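Long-range contacts in luciferase-like monooxygenase (Streptomyces bottropensis, PDB 7BIP), which probably acts as an oxygen-dependent monooxygenase of the luciferase-like family in the biosynthesis of the aromatic polyketide rishirilide: residues A[174-179]-A[193-198]; A[228-233]-A[314-319]. One frame throughout, in Å; residues are numbered along the deposited sequence.

Interaction 1 of 2, residues A[174-179]-A[193-198]; sequences VATAKT and VMLVPS
T176 N donates to M194 O at 2.7 Å, and the bond is nearly straight, 169° at the hydrogen. One step back, M194 N donates to V174 O at 3.0 Å. M194 is therefore held through both its N-H and its C=O, as expected in a parallel strand pair. V193 CA-H adds a weaker contact to V174 O. Past A175 and M194 the backbones separate, and a water takes over. It donates to T176 O at 2.8 Å. It accepts from V196 N at 2.9 Å, so it bridges the two backbones where the direct bonds have stopped.

The two strands are neighbours in a TIM-barrel sheet. They form a beta-alpha-beta unit: strand 171-175, helix 180-188, strand 192-195. The water lies at the C-terminal ends of these strands, the end where TIM barrels usually carry their active sites.

T176 has OG1 anti to the backbone N (chi1 -176°). This sends the hydroxyl to S182 of helix 180-188 and the methyl to the second strand. There T176 CG2 lies alongside L195 CD2 at 3.5 Å, a tight carbon pair. The same methyl touches V193 CG2 at 3.6 Å, the two side chains crossing at a slant. V174 and V193 turn to one side of the sheet, A175 and M194 to the other. On that second side A175 CB rests on M194 CB at 4.0 Å. Beyond the strand ends, A177 CB touches V196 CG2 at 3.5 Å, although A177 is poorly ordered.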
ATOM      1  N   VAL A 174       9.557  18.216   2.452  1.00 16.04           N
ATOM      2  CA  VAL A 174      10.890  17.636   2.336  1.00 14.11           C
ATOM      3  C   VAL A 174      11.503  17.588   3.726  1.00 16.32           C
ATOM      4  O   VAL A 174      11.604  18.617   4.405  1.00 18.40           O
ATOM      5  CB  VAL A 174      11.770  18.435   1.363  1.00 18.60           C
ATOM      6  CG1 VAL A 174      13.208  17.961   1.445  1.00 28.61           C
ATOM      7  CG2 VAL A 174      11.225  18.277  -0.053  1.00 23.86           C
ATOM      8  N   ALA A 175      11.901  16.395   4.151  1.00 20.05           N
ATOM      9  CA  ALA A 175      12.459  16.229   5.484  1.00 26.37           C
ATOM     10  C   ALA A 175      13.916  16.652   5.481  1.00 35.22           C
ATOM     11  O   ALA A 175      14.686  16.254   4.602  1.00 33.01           O
ATOM     12  CB  ALA A 175      12.331  14.782   5.954  1.00 27.26           C
ATOM     13  N   THR A 176      14.296  17.476   6.450  1.00 31.85           N
ATOM     14  CA  THR A 176      15.704  17.798   6.624  1.00 46.29           C
ATOM     15  C   THR A 176      16.043  17.762   8.107  1.00 54.39           C
ATOM     16  O   THR A 176      15.443  18.482   8.915  1.00 55.33           O
ATOM     17  CB  THR A 176      16.068  19.145   5.977  1.00 48.60           C
ATOM     18  OG1 THR A 176      17.480  19.369   6.096  1.00 53.29           O
ATOM     19  CG2 THR A 176      15.291  20.318   6.572  1.00 49.70           C
ATOM     20  N   ALA A 177      16.937  16.838   8.459  1.00 59.23           N
ATOM     21  CA  ALA A 177      17.700  16.875   9.695  1.00 64.72           C
ATOM     22  C   ALA A 177      19.137  17.291   9.455  1.00 72.56           C
ATOM     23  O   ALA A 177      19.902  17.430  10.414  1.00 73.10           O
ATOM     24  CB  ALA A 177      17.697  15.499  10.369  1.00 63.44           C
ATOM     25  N   LYS A 178      19.501  17.507   8.195  1.00 78.81           N
ATOM     26  CA  LYS A 178      20.871  17.396   7.714  1.00 83.58           C
ATOM     27  C   LYS A 178      21.564  18.746   7.655  1.00 86.67           C
ATOM     28  O   LYS A 178      22.557  18.992   8.345  1.00 86.65           O
ATOM     29  CB  LYS A 178      20.868  16.803   6.283  1.00 85.29           C
ATOM     30  CG  LYS A 178      20.018  15.564   6.059  1.00 84.42           C
ATOM     31  CD  LYS A 178      18.733  15.892   5.312  1.00 84.43           C
ATOM     32  CE  LYS A 178      17.845  14.674   5.332  1.00 85.75           C
ATOM     33  NZ  LYS A 178      18.107  13.984   6.615  1.00 84.73           N
ATOM     34  N   THR A 179      21.057  19.599   6.773  1.00 86.89           N
ATOM     35  CA  THR A 179      21.654  20.787   6.202  1.00 84.88           C
ATOM     36  C   THR A 179      20.576  21.853   6.067  1.00 79.24           C
ATOM     37  O   THR A 179      19.532  21.588   5.456  1.00 80.77           O
ATOM     38  CB  THR A 179      22.238  20.481   4.816  1.00 87.03           C
ATOM     39  OG1 THR A 179      21.145  20.380   3.879  1.00 87.18           O
ATOM     40  CG2 THR A 179      23.024  19.172   4.811  1.00 86.69           C
ATOM     41  N   VAL A 193       8.444  21.636   4.731  1.00 16.55           N
ATOM     42  CA  VAL A 193       9.674  21.139   5.333  1.00 15.48           C
ATOM     43  C   VAL A 193       9.345  20.354   6.603  1.00 17.55           C
ATOM     44  O   VAL A 193       8.367  20.638   7.302  1.00 18.85           O
ATOM     45  CB  VAL A 193      10.664  22.312   5.588  1.00 24.72           C
ATOM     46  CG1 VAL A 193      10.235  23.181   6.773  1.00 21.22           C
ATOM     47  CG2 VAL A 193      12.076  21.809   5.746  1.00 35.98           C
ATOM     48  N   MET A 194      10.142  19.320   6.870  1.00 16.33           N
ATOM     49  CA  MET A 194      10.038  18.549   8.104  1.00 15.77           C
ATOM     50  C   MET A 194      11.374  18.644   8.827  1.00 20.37           C
ATOM     51  O   MET A 194      12.408  18.273   8.270  1.00 18.69           O
ATOM     52  CB  MET A 194       9.655  17.091   7.819  1.00 17.45           C
ATOM     53  CG  MET A 194       8.616  16.946   6.702  1.00 19.64           C
ATOM     54  SD  MET A 194       8.172  15.228   6.371  0.78 19.57           S
ATOM     55  CE  MET A 194       6.738  15.100   7.427  1.00 18.73           C
ATOM     56  N   LEU A 195      11.353  19.168  10.051  1.00 19.64           N
ATOM     57  CA  LEU A 195      12.558  19.389  10.834  1.00 18.50           C
ATOM     58  C   LEU A 195      12.608  18.415  12.005  1.00 16.64           C
ATOM     59  O   LEU A 195      11.615  17.771  12.352  1.00 20.11           O
ATOM     60  CB  LEU A 195      12.625  20.839  11.337  1.00 17.27           C
ATOM     61  CG  LEU A 195      12.471  21.946  10.287  1.00 19.07           C
ATOM     62  CD1 LEU A 195      12.788  23.311  10.897  1.00 24.27           C
ATOM     63  CD2 LEU A 195      13.368  21.685   9.098  1.00 25.94           C
ATOM     64  N   VAL A 196      13.785  18.327  12.625  1.00 17.31           N
ATOM     65  CA  VAL A 196      14.029  17.324  13.665  1.00 23.06           C
ATOM     66  C   VAL A 196      14.537  18.007  14.929  1.00 20.76           C
ATOM     67  O   VAL A 196      15.749  18.022  15.198  1.00 22.23           O
ATOM     68  CB  VAL A 196      15.004  16.245  13.171  1.00 23.06           C
ATOM     69  CG1 VAL A 196      15.122  15.116  14.194  1.00 24.13           C
ATOM     70  CG2 VAL A 196      14.518  15.695  11.829  1.00 24.41           C
ATOM     71  N   PRO A 197      13.645  18.586  15.735  1.00 19.47           N
ATOM     72  CA  PRO A 197      14.105  19.339  16.911  1.00 20.73           C
ATOM     73  C   PRO A 197      14.685  18.461  17.995  1.00 26.27           C
ATOM     74  O   PRO A 197      15.439  18.963  18.837  1.00 32.66           O
ATOM     75  CB  PRO A 197      12.828  20.037  17.397  1.00 20.13           C
ATOM     76  CG  PRO A 197      11.727  19.144  16.916  1.00 20.19           C
ATOM     77  CD  PRO A 197      12.187  18.661  15.568  1.00 21.02           C
ATOM     78  N   SER A 198      14.364  17.172  18.003  1.00 25.69           N
ATOM     79  CA  SER A 198      14.788  16.304  19.091  1.00 31.84           C
ATOM     80  C   SER A 198      16.274  15.977  19.044  1.00 37.42           C
ATOM     81  O   SER A 198      16.805  15.454  20.029  1.00 34.86           O
ATOM     82  CB  SER A 198      13.962  15.019  19.076  1.00 25.99           C
ATOM     83  OG  SER A 198      14.232  14.254  17.917  1.00 31.79           O
TER
HETATM   84  O   HOH W   1      16.012  19.733  11.411  1.00 30.48           O

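Interaction 2 of 2, residues A[228-233]-A[314-319]; sequences IHMSYN and GWFGDF. With EDO (1,2-ethanediol), chain I.
The side chains of M230 and F319 cross at about a right angle, and M230 reaches on to F316. The contact sits in the wall of a TIM barrel. Strand 228-236 meets the C-terminal turn of helix 302-316 and the loop into strand 320-324. No hydrogen bond joins the two segments, and the contact is buried and largely apolar. G317, the first residue past the helix, has positive phi, where a side chain would jam against the preceding carbonyl.

CE of M230 stands over one face of F319, 3.8 Å from the ring centroid and 14° off the normal, a CH-pi contact. SD of M230 is 4.3 Å from the F319 centroid and approaches obliquely. It is also oblique to F316, 4.7 Å from that centroid. Both are Met-aromatic contacts. The chain of M230 is extended beyond CG, which carries its end over the F319 face and on to F316 CD2.

Plain apolar packing surrounds this. M230 CG touches F319 CE1 at 3.6 Å, and M230 CE touches F316 CD2 at 3.6 Å. I228 CG2 packs on F319 CB at 3.7 Å. F319 has CG between the backbone N and the carbonyl carbon (chi1 66°), which swings its ring beneath M230. With an alanine here, the face under M230 CE would be gone, and the methionine end would probably turn more freely over the gap.

The remaining contacts are at ring edges. I228 O lies in the plane of F319, at its edge. Y232 OH meets the edge of F316 at CE2, 3.6 Å away.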
ATOM      1  N   ILE A 228       5.107  23.140   7.789  1.00 17.02           N
ATOM      2  CA  ILE A 228       6.260  22.927   8.653  1.00 16.73           C
ATOM      3  C   ILE A 228       5.878  21.855   9.664  1.00 17.66           C
ATOM      4  O   ILE A 228       4.973  22.069  10.484  1.00 17.51           O
ATOM      5  CB  ILE A 228       6.690  24.217   9.367  1.00 18.37           C
ATOM      6  CG1 ILE A 228       7.125  25.284   8.355  1.00 20.52           C
ATOM      7  CG2 ILE A 228       7.812  23.944  10.355  1.00 16.97           C
ATOM      8  CD1 ILE A 228       7.278  26.655   8.983  1.00 22.90           C
ATOM      9  N   HIS A 229       6.555  20.706   9.599  1.00 17.39           N
ATOM     10  CA  HIS A 229       6.264  19.555  10.449  1.00 14.44           C
ATOM     11  C   HIS A 229       7.462  19.229  11.329  1.00 16.25           C
ATOM     12  O   HIS A 229       8.605  19.299  10.882  1.00 16.52           O
ATOM     13  CB  HIS A 229       5.940  18.304   9.613  1.00 17.24           C
ATOM     14  CG  HIS A 229       4.539  18.258   9.087  1.00 19.41           C
ATOM     15  ND1 HIS A 229       3.758  17.121   9.153  1.00 19.33           N
ATOM     16  CD2 HIS A 229       3.792  19.192   8.452  1.00 18.14           C
ATOM     17  CE1 HIS A 229       2.583  17.367   8.598  1.00 17.88           C
ATOM     18  NE2 HIS A 229       2.581  18.613   8.160  1.00 17.81           N
ATOM     19  N   MET A 230       7.201  18.853  12.581  1.00 16.05           N
ATOM     20  CA  MET A 230       8.230  18.297  13.452  1.00 14.68           C
ATOM     21  C   MET A 230       7.588  17.214  14.303  1.00 15.23           C
ATOM     22  O   MET A 230       6.436  17.358  14.711  1.00 16.40           O
ATOM     23  CB  MET A 230       8.858  19.352  14.375  1.00 15.51           C
ATOM     24  CG  MET A 230       9.376  20.596  13.659  1.00 14.12           C
ATOM     25  SD  MET A 230      10.189  21.700  14.820  0.92 18.16           S
ATOM     26  CE  MET A 230       9.915  23.286  14.029  1.00 21.23           C
ATOM     27  N   SER A 231       8.327  16.143  14.578  1.00 13.76           N
ATOM     28  CA  SER A 231       7.836  15.056  15.423  1.00 12.40           C
ATOM     29  C   SER A 231       8.487  15.122  16.796  1.00 15.18           C
ATOM     30  O   SER A 231       9.674  15.435  16.914  1.00 16.12           O
ATOM     31  CB  SER A 231       8.091  13.683  14.797  1.00 18.49           C
ATOM     32  OG  SER A 231       7.223  13.462  13.695  1.00 24.87           O
ATOM     33  N   TYR A 232       7.698  14.828  17.833  1.00 14.63           N
ATOM     34  CA  TYR A 232       8.189  14.775  19.207  1.00 13.08           C
ATOM     35  C   TYR A 232       7.670  13.512  19.868  1.00 17.07           C
ATOM     36  O   TYR A 232       6.475  13.227  19.782  1.00 15.07           O
ATOM     37  CB  TYR A 232       7.702  15.967  20.032  1.00 13.59           C
ATOM     38  CG  TYR A 232       8.314  17.313  19.721  1.00 13.90           C
ATOM     39  CD1 TYR A 232       9.454  17.753  20.385  1.00 19.53           C
ATOM     40  CD2 TYR A 232       7.713  18.167  18.806  1.00 18.27           C
ATOM     41  CE1 TYR A 232       9.997  19.004  20.122  1.00 20.73           C
ATOM     42  CE2 TYR A 232       8.248  19.410  18.533  1.00 18.41           C
ATOM     43  CZ  TYR A 232       9.382  19.823  19.198  1.00 15.82           C
ATOM     44  OH  TYR A 232       9.906  21.053  18.918  1.00 16.28           O
ATOM     45  N   ASN A 233       8.544  12.786  20.565  1.00 14.44           N
ATOM     46  CA  ASN A 233       8.065  11.713  21.429  1.00 13.54           C
ATOM     47  C   ASN A 233       7.131  12.286  22.490  1.00 14.65           C
ATOM     48  O   ASN A 233       7.388  13.348  23.063  1.00 17.48           O
ATOM     49  CB  ASN A 233       9.239  10.983  22.077  1.00 17.65           C
ATOM     50  CG  ASN A 233      10.052  10.202  21.069  1.00 29.41           C
ATOM     51  OD1 ASN A 233       9.520   9.732  20.063  1.00 32.99           O
ATOM     52  ND2 ASN A 233      11.350  10.067  21.324  1.00 39.59           N
ATOM     53  N   GLY A 314       6.831  29.737  21.126  1.00 17.86           N
ATOM     54  CA  GLY A 314       7.574  30.984  21.228  1.00 24.42           C
ATOM     55  C   GLY A 314       8.868  30.976  20.437  1.00 29.29           C
ATOM     56  O   GLY A 314       9.268  32.008  19.889  1.00 29.77           O
ATOM     57  N   TRP A 315       9.535  29.820  20.354  1.00 21.32           N
ATOM     58  CA  TRP A 315      10.780  29.747  19.595  1.00 20.64           C
ATOM     59  C   TRP A 315      10.537  29.660  18.094  1.00 22.31           C
ATOM     60  O   TRP A 315      11.259  30.286  17.309  1.00 24.58           O
ATOM     61  CB  TRP A 315      11.607  28.529  20.014  1.00 20.66           C
ATOM     62  CG  TRP A 315      11.984  28.478  21.447  1.00 23.85           C
ATOM     63  CD1 TRP A 315      12.152  29.531  22.298  1.00 26.86           C
ATOM     64  CD2 TRP A 315      12.249  27.295  22.209  1.00 27.15           C
ATOM     65  NE1 TRP A 315      12.502  29.076  23.548  1.00 33.57           N
ATOM     66  CE2 TRP A 315      12.565  27.705  23.520  1.00 30.59           C
ATOM     67  CE3 TRP A 315      12.241  25.927  21.912  1.00 25.02           C
ATOM     68  CZ2 TRP A 315      12.879  26.794  24.532  1.00 30.92           C
ATOM     69  CZ3 TRP A 315      12.557  25.023  22.914  1.00 25.13           C
ATOM     70  CH2 TRP A 315      12.870  25.461  24.210  1.00 27.41           C
ATOM     71  N   PHE A 316       9.561  28.859  17.677  1.00 24.10           N
ATOM     72  CA  PHE A 316       9.448  28.454  16.286  1.00 19.89           C
ATOM     73  C   PHE A 316       8.274  29.070  15.551  1.00 20.23           C
ATOM     74  O   PHE A 316       8.250  29.015  14.318  1.00 25.10           O
ATOM     75  CB  PHE A 316       9.324  26.923  16.184  1.00 21.67           C
ATOM     76  CG  PHE A 316      10.479  26.172  16.785  1.00 20.90           C
ATOM     77  CD1 PHE A 316      11.741  26.745  16.870  1.00 19.99           C
ATOM     78  CD2 PHE A 316      10.302  24.873  17.257  1.00 18.87           C
ATOM     79  CE1 PHE A 316      12.801  26.045  17.430  1.00 21.14           C
ATOM     80  CE2 PHE A 316      11.351  24.175  17.816  1.00 18.27           C
ATOM     81  CZ  PHE A 316      12.602  24.746  17.894  1.00 19.81           C
ATOM     82  N   GLY A 317       7.307  29.640  16.255  1.00 21.59           N
ATOM     83  CA  GLY A 317       6.085  30.063  15.611  1.00 20.75           C
ATOM     84  C   GLY A 317       5.085  28.927  15.553  1.00 21.75           C
ATOM     85  O   GLY A 317       5.249  27.877  16.182  1.00 21.73           O
ATOM     86  N   ASP A 318       4.026  29.141  14.778  1.00 21.77           N
ATOM     87  CA  ASP A 318       2.986  28.126  14.637  1.00 19.69           C
ATOM     88  C   ASP A 318       3.362  27.107  13.567  1.00 23.62           C
ATOM     89  O   ASP A 318       3.769  27.479  12.463  1.00 23.67           O
ATOM     90  CB  ASP A 318       1.656  28.787  14.292  1.00 22.91           C
ATOM     91  CG  ASP A 318       0.971  29.359  15.501  1.00 29.86           C
ATOM     92  OD1 ASP A 318       0.671  28.583  16.429  1.00 26.94           O
ATOM     93  OD2 ASP A 318       0.746  30.586  15.531  1.00 31.56           O
ATOM     94  N   PHE A 319       3.225  25.822  13.884  1.00 17.96           N
ATOM     95  CA  PHE A 319       3.549  24.766  12.923  1.00 18.01           C
ATOM     96  C   PHE A 319       2.786  23.506  13.327  1.00 16.68           C
ATOM     97  O   PHE A 319       1.924  23.541  14.213  1.00 18.60           O
ATOM     98  CB  PHE A 319       5.068  24.551  12.830  1.00 19.52           C
ATOM     99  CG  PHE A 319       5.700  24.018  14.097  1.00 19.38           C
ATOM    100  CD1 PHE A 319       6.004  22.669  14.218  1.00 19.26           C
ATOM    101  CD2 PHE A 319       6.000  24.863  15.154  1.00 18.62           C
ATOM    102  CE1 PHE A 319       6.581  22.171  15.375  1.00 15.43           C
ATOM    103  CE2 PHE A 319       6.583  24.369  16.317  1.00 17.90           C
ATOM    104  CZ  PHE A 319       6.874  23.014  16.424  1.00 15.90           C
TER
HETATM  105  C1  EDO I 407      12.532   8.026  17.090  1.00 53.32           C
HETATM  106  O1  EDO I 407      11.504   7.134  17.533  1.00 54.08           O
HETATM  107  C2  EDO I 407      11.892   9.176  16.323  1.00 57.23           C
HETATM  108  O2  EDO I 407      11.457  10.182  17.245  1.00 62.18           O

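Following the chain, strand 171-175 runs into helix 180-188 and returns on strand 192-195, where interaction 1 closes its short loop. Helix 202-218 then leads to strand 228-236, which opens interaction 2. That loop is much longer. It passes through helices 240-262 and 287-293, with residues 264-285 not modelled, and strand 298-300 before helix 302-316 closes it. The two contacts are in series, neither nested nor crossed. They meet because strands 192-195 and 228-236 are neighbours in the barrel. L195 N lies 2.9 Å from H229 O, a probable hydrogen bond, and P197 packs on M230 and Y232. Helix 202-218 covers both: its V205 and L209 touch L195 and F316.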